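Long-range contact in kinetochore protein mis18 (Schizosaccharomyces pombe, PDB 5J6P), which acts in the CENP-A recruiting complex to maintain kinetochore factors and keeps histones deacetylated in the central core of centromeres: residues 61-74 and 85-97. Residues are numbered along the deposited sequence; the frame is centred on the assembly and turned at random.
Sequences LSCTRCNEVIGKVY and RDMYTFSMDKLQA. With ZN (zinc ion), chain D.
G71 lies opposite F90 in a non-hydrogen-bonded antiparallel pair, CA to CA 4.2 Å, and together with I70 it forms a classic beta bulge against L61, an example of how a neighbouring strand absorbs such an irregularity. G71 brings no side chain to the pair, and antiparallel bonds continue on both sides. S91 N reaches I70 O at 2.9 Å, the N-H nearly straight on its acceptor (161°), while K72 and T89 exchange two bonds, of which the one from K72 N to T89 O is the more bent (142°). Farther along, D86 N donates to Y74 O. The hairpin of strands 69-76 and 88-91 belongs to the larger antiparallel sheet of the Yippee-like Mis18 domain, and L95 lies where the chain passes on into the smaller, three-stranded sheet. On one face, CD1 of L61 comes within 3.7 Å of F90 CE1 and also meets the edge of the Y88 ring. I70 holds CG1 between its backbone N and carbonyl carbon (chi1 58°), which lays CD1 alongside F90, 3.9 Å from CE1; its CB rests against CD2 of L95. On the other face, the Y74 ring turns an edge to T89 OG1; Y58 adds its ring there, meeting the Y74 ring and making a cation-pi contact with K72. C63, at the end of strand 57-63, and C66 in the turn after it bind the zinc ion; C9 and C12 are the other residues of the site. Just past this turn, E68 OE2 forms a salt bridge with K94 NZ (2.9 Å), the lysine chain running over V69 O to reach it.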
loop_
_atom_site.group_PDB
_atom_site.type_symbol
_atom_site.label_atom_id
_atom_site.label_comp_id
_atom_site.label_asym_id
_atom_site.label_seq_id
_atom_site.Cartn_x
_atom_site.Cartn_y
_atom_site.Cartn_z
ATOM N N LEU A 61 7.181 -14.389 11.968
ATOM C CA LEU A 61 6.922 -13.949 10.579
ATOM C C LEU A 61 7.864 -12.825 10.152
ATOM O O LEU A 61 7.935 -11.779 10.837
ATOM C CB LEU A 61 5.533 -13.373 10.432
ATOM C CG LEU A 61 4.306 -14.218 10.212
ATOM C CD1 LEU A 61 3.112 -13.282 10.039
ATOM C CD2 LEU A 61 4.522 -15.097 8.996
ATOM N N SER A 62 8.514 -13.017 8.994
ATOM C CA SER A 62 9.467 -12.050 8.392
ATOM C C SER A 62 8.983 -11.472 7.039
ATOM O O SER A 62 8.344 -12.205 6.293
ATOM C CB SER A 62 10.779 -12.769 8.171
ATOM O OG SER A 62 11.359 -13.188 9.403
ATOM N N CYS A 63 9.317 -10.218 6.751
ATOM C CA CYS A 63 9.009 -9.611 5.462
ATOM C C CYS A 63 10.019 -10.071 4.416
ATOM O O CYS A 63 11.176 -9.649 4.424
ATOM C CB CYS A 63 9.017 -8.085 5.570
ATOM S SG CYS A 63 9.353 -7.227 4.014
ATOM N N THR A 64 9.571 -10.942 3.519
ATOM C CA THR A 64 10.442 -11.535 2.483
ATOM C C THR A 64 11.364 -10.567 1.773
ATOM O O THR A 64 12.403 -10.984 1.301
ATOM C CB THR A 64 9.657 -12.146 1.344
ATOM O OG1 THR A 64 8.600 -11.245 1.022
ATOM C CG2 THR A 64 9.120 -13.495 1.743
ATOM N N ARG A 65 10.978 -9.301 1.673
ATOM C CA ARG A 65 11.851 -8.277 1.128
ATOM C C ARG A 65 12.895 -7.709 2.108
ATOM O O ARG A 65 14.069 -7.719 1.782
ATOM C CB ARG A 65 11.017 -7.138 0.539
ATOM C CG ARG A 65 11.874 -6.049 -0.074
ATOM C CD ARG A 65 11.167 -5.245 -1.122
ATOM N NE ARG A 65 11.094 -6.017 -2.356
ATOM C CZ ARG A 65 9.968 -6.313 -3.004
ATOM N NH1 ARG A 65 8.746 -5.877 -2.574
ATOM N NH2 ARG A 65 10.071 -7.043 -4.119
ATOM N N CYS A 66 12.450 -7.188 3.245
ATOM C CA CYS A 66 13.338 -6.486 4.164
ATOM C C CYS A 66 13.787 -7.351 5.336
ATOM O O CYS A 66 14.450 -6.866 6.253
ATOM C CB CYS A 66 12.669 -5.211 4.683
ATOM S SG CYS A 66 11.629 -5.454 6.142
ATOM N N ASN A 67 13.428 -8.628 5.304
ATOM C CA ASN A 67 13.828 -9.562 6.399
ATOM C C ASN A 67 13.455 -9.170 7.840
ATOM O O ASN A 67 13.865 -9.808 8.756
ATOM C CB ASN A 67 15.326 -9.830 6.351
ATOM C CG ASN A 67 15.757 -10.414 5.035
ATOM O OD1 ASN A 67 15.144 -11.345 4.519
ATOM N ND2 ASN A 67 16.809 -9.861 4.470
ATOM N N GLU A 68 12.659 -8.142 8.033
ATOM C CA GLU A 68 12.305 -7.715 9.339
ATOM C C GLU A 68 11.277 -8.691 9.928
ATOM O O GLU A 68 10.431 -9.249 9.227
ATOM C CB GLU A 68 11.718 -6.306 9.256
ATOM C CG GLU A 68 11.757 -5.544 10.563
ATOM C CD GLU A 68 13.109 -4.922 10.856
ATOM O OE1 GLU A 68 14.139 -5.474 10.457
ATOM O OE2 GLU A 68 13.142 -3.863 11.502
ATOM N N VAL A 69 11.392 -8.905 11.230
ATOM C CA VAL A 69 10.449 -9.683 11.964
ATOM C C VAL A 69 9.315 -8.719 12.266
ATOM O O VAL A 69 9.506 -7.684 12.928
ATOM C CB VAL A 69 11.082 -10.325 13.223
ATOM C CG1 VAL A 69 10.032 -10.999 14.089
ATOM C CG2 VAL A 69 12.099 -11.372 12.804
ATOM N N ILE A 70 8.147 -9.072 11.735
ATOM C CA ILE A 70 6.959 -8.220 11.741
ATOM C C ILE A 70 5.763 -8.875 12.400
ATOM O O ILE A 70 4.717 -8.252 12.520
ATOM C CB ILE A 70 6.523 -7.799 10.290
ATOM C CG1 ILE A 70 6.233 -9.014 9.418
ATOM C CG2 ILE A 70 7.574 -6.915 9.628
ATOM C CD1 ILE A 70 5.684 -8.646 8.069
ATOM N N GLY A 71 5.887 -10.126 12.810
ATOM C CA GLY A 71 4.741 -10.823 13.382
ATOM C C GLY A 71 5.043 -12.231 13.826
ATOM O O GLY A 71 6.190 -12.557 14.180
ATOM N N LYS A 72 4.002 -13.056 13.793
ATOM C CA LYS A 72 4.089 -14.460 14.184
ATOM C C LYS A 72 2.883 -15.263 13.802
ATOM O O LYS A 72 1.796 -14.722 13.596
ATOM C CB LYS A 72 4.283 -14.588 15.691
ATOM C CG LYS A 72 3.728 -13.439 16.477
ATOM C CD LYS A 72 3.929 -13.674 17.947
ATOM C CE LYS A 72 5.319 -13.323 18.423
ATOM N NZ LYS A 72 5.356 -11.906 18.846
ATOM N N VAL A 73 3.086 -16.567 13.705
ATOM C CA VAL A 73 1.980 -17.498 13.558
ATOM C C VAL A 73 1.938 -18.344 14.792
ATOM O O VAL A 73 2.857 -19.143 15.016
ATOM C CB VAL A 73 2.188 -18.442 12.379
ATOM C CG1 VAL A 73 1.012 -19.406 12.271
ATOM C CG2 VAL A 73 2.344 -17.637 11.095
ATOM N N TYR A 74 0.871 -18.211 15.572
ATOM C CA TYR A 74 0.649 -19.145 16.685
ATOM C C TYR A 74 0.242 -20.512 16.131
ATOM O O TYR A 74 -0.780 -20.630 15.454
ATOM C CB TYR A 74 -0.367 -18.598 17.656
ATOM C CG TYR A 74 0.191 -17.403 18.379
ATOM C CD1 TYR A 74 0.132 -16.143 17.840
ATOM C CD2 TYR A 74 0.841 -17.548 19.575
ATOM C CE1 TYR A 74 0.651 -15.055 18.523
ATOM C CE2 TYR A 74 1.397 -16.474 20.238
ATOM C CZ TYR A 74 1.291 -15.234 19.714
ATOM O OH TYR A 74 1.841 -14.160 20.365
ATOM N N ARG A 85 -4.884 -19.153 15.844
ATOM C CA ARG A 85 -4.041 -20.273 15.500
ATOM C C ARG A 85 -4.069 -20.494 14.025
ATOM O O ARG A 85 -5.126 -20.483 13.454
ATOM C CB ARG A 85 -4.518 -21.544 16.187
ATOM C CG ARG A 85 -3.661 -22.775 15.909
ATOM C CD ARG A 85 -4.510 -24.013 15.998
ATOM N NE ARG A 85 -4.779 -24.345 17.388
ATOM C CZ ARG A 85 -5.694 -25.215 17.807
ATOM N NH1 ARG A 85 -6.510 -25.851 16.952
ATOM N NH2 ARG A 85 -5.792 -25.431 19.113
ATOM N N ASP A 86 -2.887 -20.743 13.459
ATOM C CA ASP A 86 -2.626 -20.823 12.027
ATOM C C ASP A 86 -3.149 -19.627 11.213
ATOM O O ASP A 86 -3.624 -19.783 10.058
ATOM C CB ASP A 86 -3.085 -22.181 11.503
ATOM C CG ASP A 86 -2.263 -23.307 12.081
ATOM O OD1 ASP A 86 -1.249 -22.995 12.753
ATOM O OD2 ASP A 86 -2.614 -24.492 11.878
ATOM N N MET A 87 -3.020 -18.446 11.831
ATOM C CA MET A 87 -3.372 -17.179 11.220
ATOM C C MET A 87 -2.211 -16.215 11.428
ATOM O O MET A 87 -1.429 -16.354 12.385
ATOM C CB MET A 87 -4.642 -16.543 11.827
ATOM C CG MET A 87 -5.871 -17.413 11.899
ATOM S SD MET A 87 -6.992 -17.562 10.498
ATOM C CE MET A 87 -6.199 -18.726 9.368
ATOM N N TYR A 88 -2.195 -15.190 10.573
ATOM C CA TYR A 88 -1.138 -14.198 10.530
ATOM C C TYR A 88 -1.354 -13.122 11.560
ATOM O O TYR A 88 -2.226 -12.305 11.398
ATOM C CB TYR A 88 -1.028 -13.563 9.140
ATOM C CG TYR A 88 -0.857 -14.573 8.025
ATOM C CD1 TYR A 88 0.395 -15.030 7.643
ATOM C CD2 TYR A 88 -1.960 -15.064 7.349
ATOM C CE1 TYR A 88 0.537 -15.948 6.597
ATOM C CE2 TYR A 88 -1.835 -15.978 6.318
ATOM C CZ TYR A 88 -0.589 -16.417 5.940
ATOM O OH TYR A 88 -0.529 -17.315 4.901
ATOM N N THR A 89 -0.524 -13.118 12.594
ATOM C CA THR A 89 -0.631 -12.179 13.692
ATOM C C THR A 89 0.507 -11.165 13.618
ATOM O O THR A 89 1.644 -11.439 14.001
ATOM C CB THR A 89 -0.606 -12.920 15.065
ATOM O OG1 THR A 89 -1.687 -13.881 15.131
ATOM C CG2 THR A 89 -0.717 -11.964 16.211
ATOM N N PHE A 90 0.149 -9.966 13.189
ATOM C CA PHE A 90 1.080 -8.869 12.961
ATOM C C PHE A 90 1.296 -7.915 14.119
ATOM O O PHE A 90 0.400 -7.600 14.882
ATOM C CB PHE A 90 0.610 -8.074 11.737
ATOM C CG PHE A 90 0.715 -8.853 10.452
ATOM C CD1 PHE A 90 1.950 -9.177 9.930
ATOM C CD2 PHE A 90 -0.406 -9.293 9.787
ATOM C CE1 PHE A 90 2.059 -9.934 8.764
ATOM C CE2 PHE A 90 -0.300 -10.040 8.632
ATOM C CZ PHE A 90 0.934 -10.353 8.106
ATOM N N SER A 91 2.504 -7.399 14.169
ATOM C CA SER A 91 2.974 -6.509 15.203
ATOM C C SER A 91 2.685 -5.043 14.769
ATOM O O SER A 91 3.184 -4.609 13.757
ATOM C CB SER A 91 4.479 -6.816 15.358
ATOM O OG SER A 91 5.049 -6.282 16.524
ATOM N N MET A 92 1.866 -4.287 15.501
ATOM C CA MET A 92 1.501 -2.925 15.060
ATOM C C MET A 92 2.713 -2.022 15.001
ATOM O O MET A 92 2.729 -1.078 14.232
ATOM C CB MET A 92 0.497 -2.230 15.982
ATOM C CG MET A 92 -0.881 -2.857 16.152
ATOM S SD MET A 92 -1.642 -2.340 17.735
ATOM C CE MET A 92 -3.373 -2.745 17.453
ATOM N N ASP A 93 3.717 -2.296 15.817
ATOM C CA ASP A 93 4.939 -1.480 15.861
ATOM C C ASP A 93 5.761 -1.580 14.603
ATOM O O ASP A 93 6.652 -0.761 14.371
ATOM C CB ASP A 93 5.847 -1.892 17.046
ATOM C CG ASP A 93 5.819 -0.877 18.179
ATOM O OD1 ASP A 93 4.722 -0.335 18.481
ATOM O OD2 ASP A 93 6.900 -0.613 18.758
ATOM N N LYS A 94 5.478 -2.617 13.825
ATOM C CA LYS A 94 6.249 -2.992 12.667
ATOM C C LYS A 94 5.466 -2.867 11.384
ATOM O O LYS A 94 6.002 -3.139 10.343
ATOM C CB LYS A 94 6.687 -4.452 12.860
ATOM C CG LYS A 94 7.683 -4.672 14.008
ATOM C CD LYS A 94 9.068 -4.337 13.509
ATOM C CE LYS A 94 10.162 -4.550 14.520
ATOM N NZ LYS A 94 11.448 -4.315 13.811
ATOM N N LEU A 95 4.203 -2.480 11.451
ATOM C CA LEU A 95 3.347 -2.380 10.267
ATOM C C LEU A 95 2.949 -0.936 10.119
ATOM O O LEU A 95 3.293 -0.106 10.971
ATOM C CB LEU A 95 2.081 -3.240 10.387
ATOM C CG LEU A 95 2.153 -4.715 10.041
ATOM C CD1 LEU A 95 2.197 -4.928 8.558
ATOM C CD2 LEU A 95 3.360 -5.371 10.680
ATOM N N GLN A 96 2.233 -0.652 9.027
ATOM C CA GLN A 96 1.707 0.676 8.731
ATOM C C GLN A 96 0.370 0.515 8.042
ATOM O O GLN A 96 0.168 -0.431 7.281
ATOM C CB GLN A 96 2.653 1.375 7.791
ATOM C CG GLN A 96 3.056 2.748 8.220
ATOM C CD GLN A 96 3.956 3.362 7.183
ATOM O OE1 GLN A 96 3.734 3.184 5.990
ATOM N NE2 GLN A 96 4.989 4.076 7.621
ATOM N N ALA A 97 -0.550 1.430 8.310
ATOM C CA ALA A 97 -1.894 1.330 7.719
ATOM C C ALA A 97 -2.137 2.500 6.801
ATOM O O ALA A 97 -1.695 3.647 7.048
ATOM C CB ALA A 97 -2.971 1.262 8.780
HETATM ZN ZN ZN D . 9.880 -5.252 4.887
#